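Side-chain contacts in methyltransferase WBDD (Escherichia coli, PDB 4AZS), which acts as a bifunctional kinase and methyltransferase that regulates the chain length of the O antigen in serotype O9a: residues A129-E132 and G133-D136; S161-A164 and D165-A169; G311-A314 and Q315-W318; L174-K177 and E178-F181. All blocks are in the same frame, centred on the assembly; numbering follows the deposited sequence.

Contact 1 (A129-E132 and G133-D136); sequences ALEE and GEFD
Glu131 and Glu134 form the two ends of a type II beta turn in the loop between helix 123-129 and strand 137-141 of the methyltransferase domain, and two hydrogen bonds tie them together. One is the usual turn bond, from Glu134 N to Glu131 O at 3.1 Å. The other uses a side chain as acceptor: Glu131 N donates to Glu134 OE1 at 2.8 Å, nearly straight (163° at the hydrogen) and meeting the oxygen close to its C-O axis. Because CG of Glu134 is anti to the backbone N (chi1 172°) and the chain beyond it is extended, the carboxylate reaches back over the turn to the backbone N of its first residue. The tightly packed part is apolar. Leu130 crosses Phe135 at about a right angle and sets CD2 at the edge of the ring, 3.6 Å from CE2, while Leu71 touches both residues and Leu163 and Val166 of helix 153-166 pack on Leu130. By contrast, Gly133 at the corner is exposed, with the positive phi (91°) expected at the third position of this turn. Glu132 packs on His224 of both its own and the second subunit, where Trp238 N takes up Glu131 OE1. A water links the turn to the next peptide, accepting from Phe135 N at 2.8 Å and lying 2.9 Å from Glu131 O.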
loop_
_atom_site.group_PDB
_atom_site.type_symbol
_atom_site.label_atom_id
_atom_site.label_comp_id
_atom_site.label_asym_id
_atom_site.label_seq_id
_atom_site.Cartn_x
_atom_site.Cartn_y
_atom_site.Cartn_z
ATOM N N ALA A 129 -29.867 -27.970 -0.894
ATOM C CA ALA A 129 -30.392 -29.187 -1.510
ATOM C C ALA A 129 -31.740 -29.642 -1.006
ATOM O O ALA A 129 -32.255 -30.611 -1.532
ATOM C CB ALA A 129 -29.415 -30.329 -1.301
ATOM N N LEU A 130 -32.260 -29.032 0.063
ATOM C CA LEU A 130 -33.519 -29.479 0.642
ATOM C C LEU A 130 -34.691 -29.343 -0.328
ATOM O O LEU A 130 -34.733 -28.441 -1.164
ATOM C CB LEU A 130 -33.837 -28.719 1.925
ATOM C CG LEU A 130 -32.968 -29.090 3.136
ATOM C CD1 LEU A 130 -33.291 -28.160 4.293
ATOM C CD2 LEU A 130 -33.095 -30.578 3.512
ATOM N N GLU A 131 -35.666 -30.235 -0.181
ATOM C CA GLU A 131 -36.903 -30.094 -0.912
ATOM C C GLU A 131 -38.037 -29.929 0.063
ATOM O O GLU A 131 -38.092 -30.562 1.116
ATOM C CB GLU A 131 -37.173 -31.308 -1.850
ATOM C CG GLU A 131 -35.976 -31.681 -2.695
ATOM C CD GLU A 131 -36.050 -33.089 -3.337
ATOM O OE1 GLU A 131 -37.146 -33.724 -3.342
ATOM O OE2 GLU A 131 -34.987 -33.530 -3.862
ATOM N N GLU A 132 -38.987 -29.109 -0.332
ATOM C CA GLU A 132 -40.116 -28.822 0.491
ATOM C C GLU A 132 -40.911 -30.096 0.779
ATOM O O GLU A 132 -41.131 -30.858 -0.111
ATOM C CB GLU A 132 -40.995 -27.808 -0.237
ATOM C CG GLU A 132 -42.295 -27.523 0.511
ATOM C CD GLU A 132 -42.920 -26.183 0.137
ATOM O OE1 GLU A 132 -42.388 -25.458 -0.747
ATOM O OE2 GLU A 132 -43.910 -25.837 0.794
ATOM N N GLY A 133 -41.328 -30.325 2.023
ATOM C CA GLY A 133 -42.068 -31.551 2.388
ATOM C C GLY A 133 -41.198 -32.703 2.840
ATOM O O GLY A 133 -41.682 -33.665 3.397
ATOM N N GLU A 134 -39.913 -32.640 2.571
ATOM C CA GLU A 134 -39.003 -33.714 2.937
ATOM C C GLU A 134 -38.933 -33.764 4.496
ATOM O O GLU A 134 -39.015 -34.806 5.084
ATOM C CB GLU A 134 -37.666 -33.415 2.237
ATOM C CG GLU A 134 -36.437 -34.245 2.547
ATOM C CD GLU A 134 -35.183 -33.811 1.739
ATOM O OE1 GLU A 134 -35.124 -32.698 1.146
ATOM O OE2 GLU A 134 -34.202 -34.589 1.747
ATOM N N PHE A 135 -38.873 -32.610 5.158
ATOM C CA PHE A 135 -38.785 -32.560 6.601
ATOM C C PHE A 135 -39.866 -31.647 7.081
ATOM O O PHE A 135 -40.086 -30.607 6.478
ATOM C CB PHE A 135 -37.434 -31.995 7.015
ATOM C CG PHE A 135 -36.276 -32.897 6.683
ATOM C CD1 PHE A 135 -35.988 -34.023 7.482
ATOM C CD2 PHE A 135 -35.461 -32.631 5.597
ATOM C CE1 PHE A 135 -34.944 -34.877 7.158
ATOM C CE2 PHE A 135 -34.408 -33.475 5.275
ATOM C CZ PHE A 135 -34.145 -34.600 6.064
ATOM N N ASP A 136 -40.481 -32.006 8.205
ATOM C CA ASP A 136 -41.530 -31.219 8.871
ATOM C C ASP A 136 -40.927 -30.206 9.854
ATOM O O ASP A 136 -41.365 -29.083 9.921
ATOM C CB ASP A 136 -42.410 -32.153 9.661
ATOM C CG ASP A 136 -42.945 -33.301 8.830
ATOM O OD1 ASP A 136 -43.509 -33.019 7.766
ATOM O OD2 ASP A 136 -42.746 -34.490 9.233
HETATM O O HOH W 1 -37.944 -30.189 3.991
#

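Contact 2 (S161-A164 and D165-A169); sequences SRLA and DVTQA
Thr167 meets Leu163 near the C-terminal part of helix 153-166, its hydroxyl reaching the carbonyl four residues back. With OG1 placed between the backbone N and the carbonyl carbon (chi1 60°), the hydroxyl donates to Leu163 O at 2.8 Å, while the backbone Thr167 N makes a weak bond to Ala164 O. One residue earlier, Val166 lays CG1 over the centre of one face of the Arg162 guanidinium, 4.1 Å from CZ. That face is presented because Arg162 extends with CG anti to the backbone N (chi1 -180°) and then bends at chi3, which folds the flat group over the valine. Asp165 N bonds to Ser161 O at 2.8 Å, while the carboxylate is held by Asn223 through OD1. Arg162 NE and Asp165 OD2 do not pair with each other but form salt bridges with Asp165 and Arg162 of the second subunit, and Arg162 NH1 also binds Leu130 O and Ile127 O. The chemistry implies that one guanidinium serves two purposes, linking helix 153-166 to the end of helix 123-129 and the loop after it, and joining its own subunit to the second one through reciprocal ionic pairs.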
loop_
_atom_site.group_PDB
_atom_site.type_symbol
_atom_site.label_atom_id
_atom_site.label_comp_id
_atom_site.label_asym_id
_atom_site.label_seq_id
_atom_site.Cartn_x
_atom_site.Cartn_y
_atom_site.Cartn_z
ATOM N N SER A 161 -34.338 -18.404 5.740
ATOM C CA SER A 161 -35.569 -18.292 4.968
ATOM C C SER A 161 -35.858 -19.558 4.186
ATOM O O SER A 161 -36.988 -19.988 4.144
ATOM C CB SER A 161 -35.491 -17.174 3.935
ATOM O OG SER A 161 -35.481 -15.919 4.627
ATOM N N ARG A 162 -34.847 -20.121 3.517
ATOM C CA ARG A 162 -35.080 -21.321 2.742
ATOM C C ARG A 162 -35.433 -22.450 3.689
ATOM O O ARG A 162 -36.365 -23.199 3.450
ATOM C CB ARG A 162 -33.925 -21.674 1.788
ATOM C CG ARG A 162 -34.217 -22.951 0.985
ATOM C CD ARG A 162 -33.495 -23.048 -0.364
ATOM N NE ARG A 162 -34.379 -23.712 -1.331
ATOM C CZ ARG A 162 -34.468 -25.042 -1.485
ATOM N NH1 ARG A 162 -33.674 -25.889 -0.839
ATOM N NH2 ARG A 162 -35.355 -25.538 -2.311
ATOM N N LEU A 163 -34.733 -22.556 4.814
ATOM C CA LEU A 163 -35.081 -23.601 5.776
ATOM C C LEU A 163 -36.539 -23.552 6.227
ATOM O O LEU A 163 -37.208 -24.588 6.313
ATOM C CB LEU A 163 -34.162 -23.519 6.989
ATOM C CG LEU A 163 -34.140 -24.683 7.985
ATOM C CD1 LEU A 163 -33.781 -25.984 7.288
ATOM C CD2 LEU A 163 -33.124 -24.357 9.062
ATOM N N ALA A 164 -37.013 -22.353 6.564
ATOM C CA ALA A 164 -38.396 -22.144 6.878
ATOM C C ALA A 164 -39.334 -22.421 5.698
ATOM O O ALA A 164 -40.388 -23.034 5.868
ATOM C CB ALA A 164 -38.569 -20.750 7.387
ATOM N N ASP A 165 -38.922 -22.034 4.502
ATOM C CA ASP A 165 -39.718 -22.266 3.272
ATOM C C ASP A 165 -39.984 -23.745 3.054
ATOM O O ASP A 165 -41.068 -24.078 2.627
ATOM C CB ASP A 165 -39.006 -21.725 2.029
ATOM C CG ASP A 165 -39.068 -20.193 1.925
ATOM O OD1 ASP A 165 -40.034 -19.590 2.459
ATOM O OD2 ASP A 165 -38.160 -19.613 1.271
ATOM N N VAL A 166 -39.011 -24.607 3.383
ATOM C CA VAL A 166 -39.100 -26.021 3.046
ATOM C C VAL A 166 -39.587 -26.911 4.169
ATOM O O VAL A 166 -39.770 -28.111 3.964
ATOM C CB VAL A 166 -37.771 -26.595 2.502
ATOM C CG1 VAL A 166 -37.406 -25.867 1.232
ATOM C CG2 VAL A 166 -36.644 -26.568 3.549
ATOM N N THR A 167 -39.795 -26.345 5.351
ATOM C CA THR A 167 -40.272 -27.138 6.476
ATOM C C THR A 167 -41.576 -26.596 6.998
ATOM O O THR A 167 -42.035 -25.585 6.545
ATOM C CB THR A 167 -39.250 -27.079 7.620
ATOM O OG1 THR A 167 -39.086 -25.715 8.030
ATOM C CG2 THR A 167 -37.892 -27.657 7.170
ATOM N N GLN A 168 -42.172 -27.242 7.989
ATOM C CA GLN A 168 -43.334 -26.682 8.656
ATOM C C GLN A 168 -42.951 -25.823 9.864
ATOM O O GLN A 168 -43.710 -24.919 10.262
ATOM C CB GLN A 168 -44.251 -27.809 9.083
ATOM C CG GLN A 168 -44.933 -28.480 7.914
ATOM C CD GLN A 168 -45.887 -27.536 7.210
ATOM O OE1 GLN A 168 -46.743 -26.955 7.802
ATOM N NE2 GLN A 168 -45.674 -27.334 5.963
ATOM N N ALA A 169 -41.797 -26.115 10.463
ATOM C CA ALA A 169 -41.345 -25.444 11.682
ATOM C C ALA A 169 -39.848 -25.551 11.803
ATOM O O ALA A 169 -39.236 -26.529 11.365
ATOM C CB ALA A 169 -41.977 -26.055 12.895
#

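Contact 3 (G311-A314 and Q315-W318); sequences GENA and QSGW. With SO4 (sulfate ion), chain N.
Trp318 lies with one face over the backbone of Gly311, its partner on the neighbouring strand. Gly311 O sits above the middle of the indole, 3.4 Å from CD2, and Glu312 N lies over the same face nearer the rim. The ring reaches that place because CG stands between the backbone N and the carbonyl carbon (chi1 55°), folding the indole back across the strand pair; glycine, with no side chain on this face, allows so close an approach. The same two residues form a hydrogen-bonded antiparallel pair, with Trp318 N 2.9 Å from Gly311 O. Asn313 comes to the ring at its edge, ND2 3.9 Å from CZ3, the amide steeply inclined to the indole at 78°. Its other end works at the turn: OD1 accepts from Ser316 N at 3.1 Å nearly along the C=O direction, and from Gln315 N at 3.0 Å from above the carbonyl plane, the latter closing an Asx turn. A water accepts from both Asn313 ND2 and Gln315 NE2, the two amide planes being 56° apart, while Gln315 OE1 bonds to Ser23 of the third subunit. At the bend, Ala314 N donates to a sulfate, probably from the crystallisation liquor. The whole is a tight beta hairpin joining strands 307-312 and 316-322, in chain order the fourth and fifth strands of the five-stranded antiparallel sheet characteristic of a protein kinase N-lobe.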
loop_
_atom_site.group_PDB
_atom_site.type_symbol
_atom_site.label_atom_id
_atom_site.label_comp_id
_atom_site.label_asym_id
_atom_site.label_seq_id
_atom_site.Cartn_x
_atom_site.Cartn_y
_atom_site.Cartn_z
ATOM N N GLY A 311 -53.667 -15.213 24.091
ATOM C CA GLY A 311 -52.698 -15.359 25.164
ATOM C C GLY A 311 -51.697 -14.220 25.091
ATOM O O GLY A 311 -51.624 -13.498 24.102
ATOM N N GLU A 312 -50.940 -14.045 26.148
ATOM C CA GLU A 312 -49.960 -12.964 26.231
ATOM C C GLU A 312 -48.856 -13.485 27.079
ATOM O O GLU A 312 -49.082 -14.343 27.942
ATOM C CB GLU A 312 -50.508 -11.704 26.903
ATOM C CG GLU A 312 -51.732 -11.078 26.235
ATOM C CD GLU A 312 -52.141 -9.762 26.891
ATOM O OE1 GLU A 312 -51.442 -8.737 26.716
ATOM O OE2 GLU A 312 -53.163 -9.753 27.611
ATOM N N ASN A 313 -47.658 -12.970 26.827
ATOM C CA ASN A 313 -46.513 -13.211 27.688
ATOM C C ASN A 313 -45.562 -11.995 27.620
ATOM O O ASN A 313 -45.957 -10.949 27.120
ATOM C CB ASN A 313 -45.866 -14.520 27.283
ATOM C CG ASN A 313 -45.233 -14.451 25.923
ATOM O OD1 ASN A 313 -44.929 -13.385 25.417
ATOM N ND2 ASN A 313 -45.003 -15.602 25.331
ATOM N N ALA A 314 -44.339 -12.113 28.116
ATOM C CA ALA A 314 -43.487 -10.935 28.274
ATOM C C ALA A 314 -43.145 -10.306 26.926
ATOM O O ALA A 314 -43.065 -9.104 26.820
ATOM C CB ALA A 314 -42.204 -11.305 28.994
ATOM N N GLN A 315 -43.001 -11.128 25.913
ATOM C CA GLN A 315 -42.491 -10.706 24.593
ATOM C C GLN A 315 -43.551 -10.232 23.637
ATOM O O GLN A 315 -43.305 -9.369 22.801
ATOM C CB GLN A 315 -41.797 -11.871 23.888
ATOM C CG GLN A 315 -40.500 -12.251 24.556
ATOM C CD GLN A 315 -40.700 -13.095 25.820
ATOM O OE1 GLN A 315 -40.057 -12.860 26.835
ATOM N NE2 GLN A 315 -41.537 -14.110 25.733
ATOM N N SER A 316 -44.723 -10.812 23.761
ATOM C CA SER A 316 -45.772 -10.651 22.768
ATOM C C SER A 316 -47.117 -11.155 23.266
ATOM O O SER A 316 -47.241 -11.802 24.318
ATOM C CB SER A 316 -45.413 -11.497 21.550
ATOM O OG SER A 316 -45.308 -12.847 21.952
ATOM N N GLY A 317 -48.115 -10.883 22.460
ATOM C CA GLY A 317 -49.452 -11.360 22.690
ATOM C C GLY A 317 -50.114 -11.646 21.368
ATOM O O GLY A 317 -49.722 -11.090 20.330
ATOM N N TRP A 318 -51.113 -12.511 21.408
ATOM C CA TRP A 318 -51.796 -12.916 20.221
ATOM C C TRP A 318 -53.257 -13.140 20.464
ATOM O O TRP A 318 -53.707 -13.437 21.591
ATOM C CB TRP A 318 -51.162 -14.191 19.669
ATOM C CG TRP A 318 -51.141 -15.268 20.691
ATOM C CD1 TRP A 318 -52.119 -16.221 20.933
ATOM C CD2 TRP A 318 -50.132 -15.466 21.721
ATOM N NE1 TRP A 318 -51.763 -17.018 21.981
ATOM C CE2 TRP A 318 -50.575 -16.610 22.507
ATOM C CE3 TRP A 318 -48.918 -14.850 22.041
ATOM C CZ2 TRP A 318 -49.833 -17.094 23.590
ATOM C CZ3 TRP A 318 -48.172 -15.346 23.121
ATOM C CH2 TRP A 318 -48.625 -16.450 23.879
HETATM S S SO4 N . -44.077 -14.383 31.150
HETATM O O1 SO4 N . -43.734 -13.049 31.730
HETATM O O2 SO4 N . -43.751 -15.411 32.176
HETATM O O3 SO4 N . -43.375 -14.693 29.883
HETATM O O4 SO4 N . -45.532 -14.378 30.877
HETATM O O HOH W 2 -42.481 -15.325 23.501
#

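Contact 4 (L174-K177 and E178-F181); sequences LAVK and EEPF. Unlike the reference sequence in segment 178-181: Phe181 (reference Leu).
Val176 and Glu179 are held by two hydrogen bonds across a type I beta turn in the loop that follows strand 169-173 of the methyltransferase sheet. In the first, Glu179 N approaches Val176 O at 3.0 Å from above the carbonyl plane. In the second, Val176 N donates to the anti lone pair of Glu179 OE2 at 3.0 Å, with 160° at the hydrogen. The ionic contacts lie at the middle of the turn. Lys177 NZ makes a salt bridge to Glu178 OE2 at 2.7 Å, coming in on the syn side but 29° out of the carboxylate plane; a bend at chi2 (72°) folds the glutamate chain back to meet the lysine, which also pairs with Asp189. The apolar contact is between Val176 CG2 and Glu179 CG, 3.8 Å apart, the two side chains crossing at about a right angle. Pro191, Val214 and Pro217 also touch the valine. Since OE1 of the buried Glu179 forms a salt bridge with Arg216 while OE2 receives a backbone N-H, both oxygens are satisfied, which would probably favour the charged carboxylate and ties the turn to strand 216-222.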
loop_
_atom_site.group_PDB
_atom_site.type_symbol
_atom_site.label_atom_id
_atom_site.label_comp_id
_atom_site.label_asym_id
_atom_site.label_seq_id
_atom_site.Cartn_x
_atom_site.Cartn_y
_atom_site.Cartn_z
ATOM N N LEU A 174 -29.863 -19.429 19.177
ATOM C CA LEU A 174 -28.961 -18.488 18.556
ATOM C C LEU A 174 -28.025 -17.814 19.543
ATOM O O LEU A 174 -28.450 -17.254 20.549
ATOM C CB LEU A 174 -29.790 -17.434 17.849
ATOM C CG LEU A 174 -30.662 -18.005 16.724
ATOM C CD1 LEU A 174 -31.624 -16.922 16.273
ATOM C CD2 LEU A 174 -29.845 -18.498 15.542
ATOM N N ALA A 175 -26.739 -17.869 19.237
ATOM C CA ALA A 175 -25.745 -17.162 20.007
ATOM C C ALA A 175 -25.938 -15.666 19.804
ATOM O O ALA A 175 -26.523 -15.233 18.799
ATOM C CB ALA A 175 -24.336 -17.565 19.604
ATOM N N VAL A 176 -25.429 -14.884 20.749
ATOM C CA VAL A 176 -25.688 -13.444 20.755
ATOM C C VAL A 176 -24.440 -12.640 21.019
ATOM O O VAL A 176 -23.488 -13.126 21.657
ATOM C CB VAL A 176 -26.718 -13.058 21.823
ATOM C CG1 VAL A 176 -28.062 -13.633 21.449
ATOM C CG2 VAL A 176 -26.262 -13.555 23.165
ATOM N N LYS A 177 -24.480 -11.394 20.557
ATOM C CA LYS A 177 -23.323 -10.531 20.620
ATOM C C LYS A 177 -22.892 -10.213 22.061
ATOM O O LYS A 177 -21.744 -9.864 22.273
ATOM C CB LYS A 177 -23.534 -9.250 19.819
ATOM C CG LYS A 177 -24.250 -8.154 20.554
ATOM C CD LYS A 177 -24.064 -6.807 19.837
ATOM C CE LYS A 177 -24.846 -5.671 20.527
ATOM N NZ LYS A 177 -26.230 -6.062 20.952
ATOM N N GLU A 178 -23.782 -10.371 23.047
ATOM C CA GLU A 178 -23.402 -10.072 24.439
ATOM C C GLU A 178 -22.482 -11.154 25.020
ATOM O O GLU A 178 -21.924 -10.992 26.072
ATOM C CB GLU A 178 -24.668 -9.932 25.319
ATOM C CG GLU A 178 -25.454 -8.662 25.045
ATOM C CD GLU A 178 -26.212 -8.659 23.691
ATOM O OE1 GLU A 178 -26.570 -9.712 23.117
ATOM O OE2 GLU A 178 -26.478 -7.562 23.206
ATOM N N GLU A 179 -22.389 -12.309 24.375
ATOM C CA GLU A 179 -21.445 -13.308 24.808
ATOM C C GLU A 179 -20.048 -12.688 24.739
ATOM O O GLU A 179 -19.758 -11.819 23.916
ATOM C CB GLU A 179 -21.628 -14.577 23.983
ATOM C CG GLU A 179 -22.995 -15.208 24.243
ATOM C CD GLU A 179 -23.151 -16.577 23.604
ATOM O OE1 GLU A 179 -22.482 -17.527 24.069
ATOM O OE2 GLU A 179 -23.921 -16.664 22.604
ATOM N N PRO A 180 -19.198 -13.038 25.680
ATOM C CA PRO A 180 -18.000 -12.214 25.871
ATOM C C PRO A 180 -16.818 -12.533 24.878
ATOM O O PRO A 180 -15.762 -11.908 24.968
ATOM C CB PRO A 180 -17.602 -12.555 27.330
ATOM C CG PRO A 180 -18.012 -14.002 27.456
ATOM C CD PRO A 180 -19.325 -14.091 26.710
ATOM N N PHE A 181 -16.994 -13.472 23.951
ATOM C CA PHE A 181 -15.888 -13.915 23.093
ATOM C C PHE A 181 -15.665 -13.083 21.822
ATOM O O PHE A 181 -16.548 -12.336 21.378
ATOM C CB PHE A 181 -16.036 -15.399 22.740
ATOM C CG PHE A 181 -16.332 -16.255 23.936
ATOM C CD1 PHE A 181 -15.336 -16.563 24.838
ATOM C CD2 PHE A 181 -17.614 -16.639 24.214
ATOM C CE1 PHE A 181 -15.601 -17.302 25.983
ATOM C CE2 PHE A 181 -17.893 -17.417 25.343
ATOM C CZ PHE A 181 -16.881 -17.755 26.210
#

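Contacts 1, 2 and 4 follow one another along the methyltransferase part of the chain, and contact 3 comes last, in the kinase part. Contacts 1 and 2 have centres only 8 Å apart and touch: contact 1 lies just before strand 137-141 and contact 2 runs from helix 153-166 into the start of strand 169-173, its parallel neighbour in one mixed sheet, and both meet the second subunit. Contacts 2 and 4 lie at opposite ends of strand 169-173, their centres about 25 Å apart. Contact 3, in the separate antiparallel sheet, is about 24 Å from contact 2 between centres, yet shares the third subunit with contact 4. Local contacts of both parts thus also contribute to the assembly.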